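Local coordinates for putative 2,3,4,5-tetrahydropyridine-2-carboxylate N- succinyltransferase (Campylobacter jejuni, PDB 2RIJ), which probably catalyses the succinyl-CoA-dependent conversion of cyclic tetrahydrodipicolinate into acyclic N-succinyl-L-2-amino-6-oxopimelate, a step of lysine biosynthesis, at residues P25-I30 and V127-D132; I62-F67 and S79-T84. One frame throughout, in Å; residues are numbered along the deposited sequence. Where two conformers were deposited one is given.

Interaction 1: residues P25-I30 and V127-D132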
loop_
_atom_site.group_PDB
_atom_site.type_symbol
_atom_site.label_atom_id
_atom_site.label_comp_id
_atom_site.label_asym_id
_atom_site.label_seq_id
_atom_site.Cartn_x
_atom_site.Cartn_y
_atom_site.Cartn_z
ATOM N N PRO A 25 41.551 13.285 -47.000
ATOM C CA PRO A 25 41.178 13.122 -45.590
ATOM C C PRO A 25 39.753 13.566 -45.283
ATOM O O PRO A 25 39.242 14.567 -45.827
ATOM C CB PRO A 25 42.152 14.025 -44.837
ATOM C CG PRO A 25 43.185 14.418 -45.766
ATOM C CD PRO A 25 42.673 14.210 -47.187
ATOM N N LYS A 26 39.122 12.836 -44.380
ATOM C CA LYS A 26 37.809 13.222 -43.909
ATOM C C LYS A 26 37.901 14.273 -42.800
ATOM O O LYS A 26 36.976 15.055 -42.625
ATOM C CB LYS A 26 37.067 11.992 -43.420
ATOM C CG LYS A 26 36.988 10.926 -44.509
ATOM C CD LYS A 26 35.978 9.825 -44.213
ATOM C CE LYS A 26 35.714 8.947 -45.480
ATOM N NZ LYS A 26 35.627 9.737 -46.771
ATOM N N ALA A 27 38.995 14.256 -42.040
ATOM C CA ALA A 27 39.269 15.248 -40.994
ATOM C C ALA A 27 40.751 15.473 -40.936
ATOM O O ALA A 27 41.539 14.530 -41.123
ATOM C CB ALA A 27 38.798 14.766 -39.638
ATOM N N PHE A 28 41.141 16.704 -40.674
ATOM C CA PHE A 28 42.541 17.032 -40.473
ATOM C C PHE A 28 42.781 18.338 -39.715
ATOM O O PHE A 28 41.953 19.262 -39.685
ATOM C CB PHE A 28 43.312 17.045 -41.814
ATOM C CG PHE A 28 43.021 18.237 -42.684
ATOM C CD1 PHE A 28 41.933 18.239 -43.552
ATOM C CD2 PHE A 28 43.854 19.367 -42.656
ATOM C CE1 PHE A 28 41.663 19.348 -44.352
ATOM C CE2 PHE A 28 43.581 20.480 -43.439
ATOM C CZ PHE A 28 42.504 20.457 -44.312
ATOM N N GLY A 29 43.963 18.411 -39.139
ATOM C CA GLY A 29 44.491 19.631 -38.600
ATOM C C GLY A 29 45.921 19.466 -38.144
ATOM O O GLY A 29 46.512 18.394 -38.293
ATOM N N ILE A 30 46.465 20.551 -37.610
ATOM C CA ILE A 30 47.795 20.589 -37.045
ATOM C C ILE A 30 47.706 20.832 -35.529
ATOM O O ILE A 30 47.120 21.827 -35.068
ATOM C CB ILE A 30 48.679 21.678 -37.729
ATOM C CG1 ILE A 30 48.867 21.388 -39.206
ATOM C CG2 ILE A 30 50.057 21.797 -37.045
ATOM C CD1 ILE A 30 49.531 22.592 -39.986
ATOM N N VAL A 127 47.852 15.833 -38.434
ATOM C CA VAL A 127 47.008 14.731 -37.976
ATOM C C VAL A 127 45.843 14.677 -38.933
ATOM O O VAL A 127 45.185 15.670 -39.140
ATOM C CB VAL A 127 46.509 14.966 -36.525
ATOM C CG1 VAL A 127 45.716 13.782 -36.014
ATOM C CG2 VAL A 127 47.697 15.285 -35.598
ATOM N N CYS A 128 45.617 13.525 -39.549
ATOM C CA CYS A 128 44.445 13.361 -40.384
ATOM C C CYS A 128 43.805 11.986 -40.272
ATOM O O CYS A 128 44.471 10.988 -39.972
ATOM C CB CYS A 128 44.727 13.757 -41.837
ATOM S SG CYS A 128 45.506 12.535 -42.851
ATOM N N LEU A 129 42.493 11.968 -40.502
ATOM C CA LEU A 129 41.709 10.755 -40.552
ATOM C C LEU A 129 41.292 10.500 -41.995
ATOM O O LEU A 129 40.714 11.381 -42.644
ATOM C CB LEU A 129 40.466 10.853 -39.664
ATOM C CG LEU A 129 40.668 11.235 -38.209
ATOM C CD1 LEU A 129 39.304 11.274 -37.471
ATOM C CD2 LEU A 129 41.616 10.269 -37.561
ATOM N N PHE A 130 41.568 9.289 -42.477
ATOM C CA PHE A 130 41.043 8.818 -43.807
ATOM C C PHE A 130 39.711 8.079 -43.720
ATOM O O PHE A 130 38.951 8.048 -44.681
ATOM C CB PHE A 130 42.049 7.916 -44.487
ATOM C CG PHE A 130 43.312 8.615 -44.862
ATOM C CD1 PHE A 130 43.284 9.685 -45.729
ATOM C CD2 PHE A 130 44.530 8.196 -44.358
ATOM C CE1 PHE A 130 44.455 10.356 -46.061
ATOM C CE2 PHE A 130 45.700 8.850 -44.698
ATOM C CZ PHE A 130 45.662 9.937 -45.535
ATOM N N GLU A 131 39.447 7.481 -42.567
ATOM C CA GLU A 131 38.164 6.844 -42.291
ATOM C C GLU A 131 37.896 6.918 -40.801
ATOM O O GLU A 131 38.748 7.367 -40.035
ATOM C CB GLU A 131 38.137 5.391 -42.790
ATOM C CG GLU A 131 39.304 4.534 -42.344
ATOM C CD GLU A 131 39.645 3.399 -43.315
ATOM O OE1 GLU A 131 38.867 3.163 -44.254
ATOM O OE2 GLU A 131 40.696 2.742 -43.140
ATOM N N ASP A 132 36.698 6.508 -40.399
ATOM C CA ASP A 132 36.267 6.538 -38.994
ATOM C C ASP A 132 36.415 5.155 -38.370
ATOM O O ASP A 132 35.522 4.323 -38.438
ATOM C CB ASP A 132 34.826 7.055 -38.894
ATOM C CG ASP A 132 34.250 6.942 -37.482
ATOM O OD1 ASP A 132 35.014 7.085 -36.494
ATOM O OD2 ASP A 132 33.017 6.709 -37.368
#
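Pro25 lies against Cys128 and Phe130 where strand 27-35 begins beside the end of strand 124-129, antiparallel to it, in the sheet of the N-terminal domain; a classic beta bulge marks this end of the ladder. The proline, with no N-H to give, suits the place just before the paired stretch: its CB packs 4.0 Å from Cys128 CB, and its CA approaches the Phe130 ring obliquely. Lys26 and Ala27 together face Leu129, forming the bulge. Lys26 N donates to Leu129 O over 2.8 Å, almost in line with the carbonyl though bent at the hydrogen (143°), while Ala27 N reaches the same oxygen in a weak bond. The lysine's aliphatic chain runs past the Phe130 carbonyl, CG, CD and CE all lying close to its oxygen, so a residue with a long apolar stem and a charged end fits this exposed margin. Ala27 also gives the first strong return bond, its O accepting from Leu129 N at 2.8 Å, and its small CB leaves room for Leu129 CD1 on the face covered by helix 138-149. Phe28 pairs with Cys128 on the opposite face, toward helix 57-69, at a non-hydrogen-bonded position; the CB atoms of Phe28 and Cys128 meet at 3.6 Å. With CG set between backbone N and carbonyl carbon (chi1 74°), the Phe28 ring leads away from the partner strand. Gly29, without a side chain, pairs with Val127 through two bonds: Gly29 N donates to Val127 O at 3.0 Å, and Val127 N returns a bond of 2.9 Å to Gly29 O.

Interaction 2: residues I62-F67 and S79-T84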
loop_
_atom_site.group_PDB
_atom_site.type_symbol
_atom_site.label_atom_id
_atom_site.label_comp_id
_atom_site.label_asym_id
_atom_site.label_seq_id
_atom_site.Cartn_x
_atom_site.Cartn_y
_atom_site.Cartn_z
ATOM N N ILE A 62 48.078 19.767 -49.992
ATOM C CA ILE A 62 49.351 20.498 -49.923
ATOM C C ILE A 62 50.166 19.960 -48.760
ATOM O O ILE A 62 51.336 19.744 -48.913
ATOM C CB ILE A 62 49.170 22.051 -49.790
ATOM C CG1 ILE A 62 48.497 22.661 -51.034
ATOM C CG2 ILE A 62 50.501 22.733 -49.504
ATOM C CD1 ILE A 62 49.157 22.274 -52.403
HETATM N N MSE A 63 49.544 19.703 -47.616
HETATM C CA MSE A 63 50.243 19.201 -46.423
HETATM C C MSE A 63 50.770 17.795 -46.614
HETATM O O MSE A 63 51.899 17.488 -46.277
HETATM C CB MSE A 63 49.308 19.155 -45.206
HETATM C CG MSE A 63 48.851 20.490 -44.694
HETATM SE SE MSE A 63 50.280 21.785 -44.411
HETATM C CE MSE A 63 51.659 20.676 -43.561
ATOM N N LEU A 64 49.921 16.922 -47.143
ATOM C CA LEU A 64 50.321 15.548 -47.442
ATOM C C LEU A 64 51.465 15.538 -48.456
ATOM O O LEU A 64 52.431 14.758 -48.331
ATOM C CB LEU A 64 49.132 14.751 -47.972
ATOM C CG LEU A 64 48.070 14.482 -46.888
ATOM C CD1 LEU A 64 46.808 13.925 -47.527
ATOM C CD2 LEU A 64 48.648 13.562 -45.788
ATOM N N GLU A 65 51.362 16.398 -49.468
ATOM C CA GLU A 65 52.435 16.512 -50.459
ATOM C C GLU A 65 53.770 17.035 -49.863
ATOM O O GLU A 65 54.827 16.652 -50.318
ATOM C CB GLU A 65 51.979 17.365 -51.624
ATOM C CG GLU A 65 53.011 17.567 -52.717
ATOM C CD GLU A 65 53.363 16.299 -53.492
ATOM O OE1 GLU A 65 52.684 15.250 -53.355
ATOM O OE2 GLU A 65 54.336 16.369 -54.279
ATOM N N ALA A 66 53.723 17.892 -48.847
ATOM C CA ALA A 66 54.940 18.353 -48.215
ATOM C C ALA A 66 55.755 17.162 -47.685
ATOM O O ALA A 66 56.964 17.137 -47.788
ATOM C CB ALA A 66 54.622 19.339 -47.105
ATOM N N PHE A 67 55.056 16.182 -47.136
ATOM C CA PHE A 67 55.649 14.996 -46.578
ATOM C C PHE A 67 56.105 14.072 -47.689
ATOM O O PHE A 67 57.237 13.596 -47.663
ATOM C CB PHE A 67 54.650 14.271 -45.677
ATOM C CG PHE A 67 54.314 15.017 -44.412
ATOM C CD1 PHE A 67 55.281 15.330 -43.497
ATOM C CD2 PHE A 67 53.013 15.367 -44.137
ATOM C CE1 PHE A 67 54.964 16.016 -42.339
ATOM C CE2 PHE A 67 52.676 16.055 -42.941
ATOM C CZ PHE A 67 53.668 16.379 -42.073
ATOM N N SER A 79 43.708 4.032 -41.486
ATOM C CA SER A 79 42.579 4.887 -41.108
ATOM C C SER A 79 43.003 6.323 -40.809
ATOM O O SER A 79 42.183 7.240 -40.766
ATOM C CB SER A 79 41.830 4.323 -39.888
ATOM O OG SER A 79 42.714 4.032 -38.836
ATOM N N GLU A 80 44.289 6.516 -40.574
ATOM C CA GLU A 80 44.772 7.806 -40.128
ATOM C C GLU A 80 46.217 7.973 -40.519
ATOM O O GLU A 80 46.892 6.990 -40.860
ATOM C CB GLU A 80 44.620 7.913 -38.591
ATOM C CG GLU A 80 45.538 6.955 -37.828
ATOM C CD GLU A 80 45.393 7.118 -36.335
ATOM O OE1 GLU A 80 44.279 6.855 -35.821
ATOM O OE2 GLU A 80 46.407 7.466 -35.683
ATOM N N PHE A 81 46.675 9.219 -40.481
ATOM C CA PHE A 81 48.074 9.563 -40.731
ATOM C C PHE A 81 48.470 10.696 -39.804
ATOM O O PHE A 81 47.756 11.697 -39.683
ATOM C CB PHE A 81 48.317 9.862 -42.239
ATOM C CG PHE A 81 49.659 10.470 -42.534
ATOM C CD1 PHE A 81 50.800 9.683 -42.616
ATOM C CD2 PHE A 81 49.783 11.828 -42.757
ATOM C CE1 PHE A 81 52.038 10.250 -42.901
ATOM C CE2 PHE A 81 51.019 12.397 -43.039
ATOM C CZ PHE A 81 52.146 11.593 -43.117
ATOM N N VAL A 82 49.581 10.480 -39.089
ATOM C CA VAL A 82 50.140 11.431 -38.148
ATOM C C VAL A 82 51.613 11.609 -38.460
ATOM O O VAL A 82 52.333 10.631 -38.614
ATOM C CB VAL A 82 49.996 10.913 -36.698
ATOM C CG1 VAL A 82 50.583 11.878 -35.695
ATOM C CG2 VAL A 82 48.514 10.608 -36.368
ATOM N N GLN A 83 52.085 12.846 -38.529
ATOM C CA GLN A 83 53.501 13.086 -38.794
ATOM C C GLN A 83 53.949 14.409 -38.241
ATOM O O GLN A 83 53.292 15.422 -38.453
ATOM C CB GLN A 83 53.740 13.081 -40.311
ATOM C CG GLN A 83 55.190 12.921 -40.745
ATOM C CD GLN A 83 55.704 11.485 -40.620
ATOM O OE1 GLN A 83 54.942 10.530 -40.496
ATOM N NE2 GLN A 83 56.994 11.349 -40.620
ATOM N N THR A 84 55.115 14.411 -37.607
ATOM C CA THR A 84 55.761 15.630 -37.092
ATOM C C THR A 84 56.131 16.520 -38.237
ATOM O O THR A 84 56.669 16.048 -39.240
ATOM C CB THR A 84 57.068 15.262 -36.310
ATOM O OG1 THR A 84 56.710 14.522 -35.158
ATOM C CG2 THR A 84 57.879 16.497 -35.883
#
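Phe67 and Phe81 form an offset edge-to-face pair, part of the packing of helix 57-69 on the helix-flanked antiparallel sheet of the N-terminal domain. The helix segment 62-67 and strand 80-84 run at 61° to each other, their axes 10.6 Å apart at closest, a gap that large side chains are well suited to bridge. In the aromatic pair the edge of Phe81 is turned to the face of Phe67, with ring planes at 72° and centroids 5.6 Å apart. In the apolar contact beside it, Leu64 and Phe81 run past each other in opposite directions, and Leu64 CD2 comes obliquely to the ring, 3.7 Å from Phe81 CD2; the branched, apolar leucine lets one methyl reach the Phe81 ring. Phe126, on the adjoining strand 124-129, also touches Leu64 and Phe67, extending this apolar layer. The CH-pi contact is made by Gln83: CG, anti to the backbone N (chi1 -163°), lies over one face of Phe67, 3.9 Å from the ring centroid. A bend at chi2 then carries the polar amide away from the helix, so that glutamine contributes its methylenes to the packing. At the rim of the same ring, Phe67 CE1 approaches Thr84 O to 3.5 Å, near the ring plane.

Overall arrangement
The two contacts share one sheet, with strand 124-129 of interaction 1 lying between strands 27-35 and 80-84; their centres are about 9 Å apart. Backbone bonds probably join them directly: Cys128 N lies 2.8 Å from Phe81 O, and Phe130 N lies 2.7 Å from Ser79 O. Side chains meet too, Phe130 CE2 standing 3.7 Å from Phe81 CB. Helix 57-69 spans both, since Leu64 touches Pro25 as well as Phe81. In sequence, 62-67 and 79-84 fall between the two segments of interaction 1. Both interactions belong to the N-terminal domain, away from the predicted active-site and succinyl-CoA-binding residues.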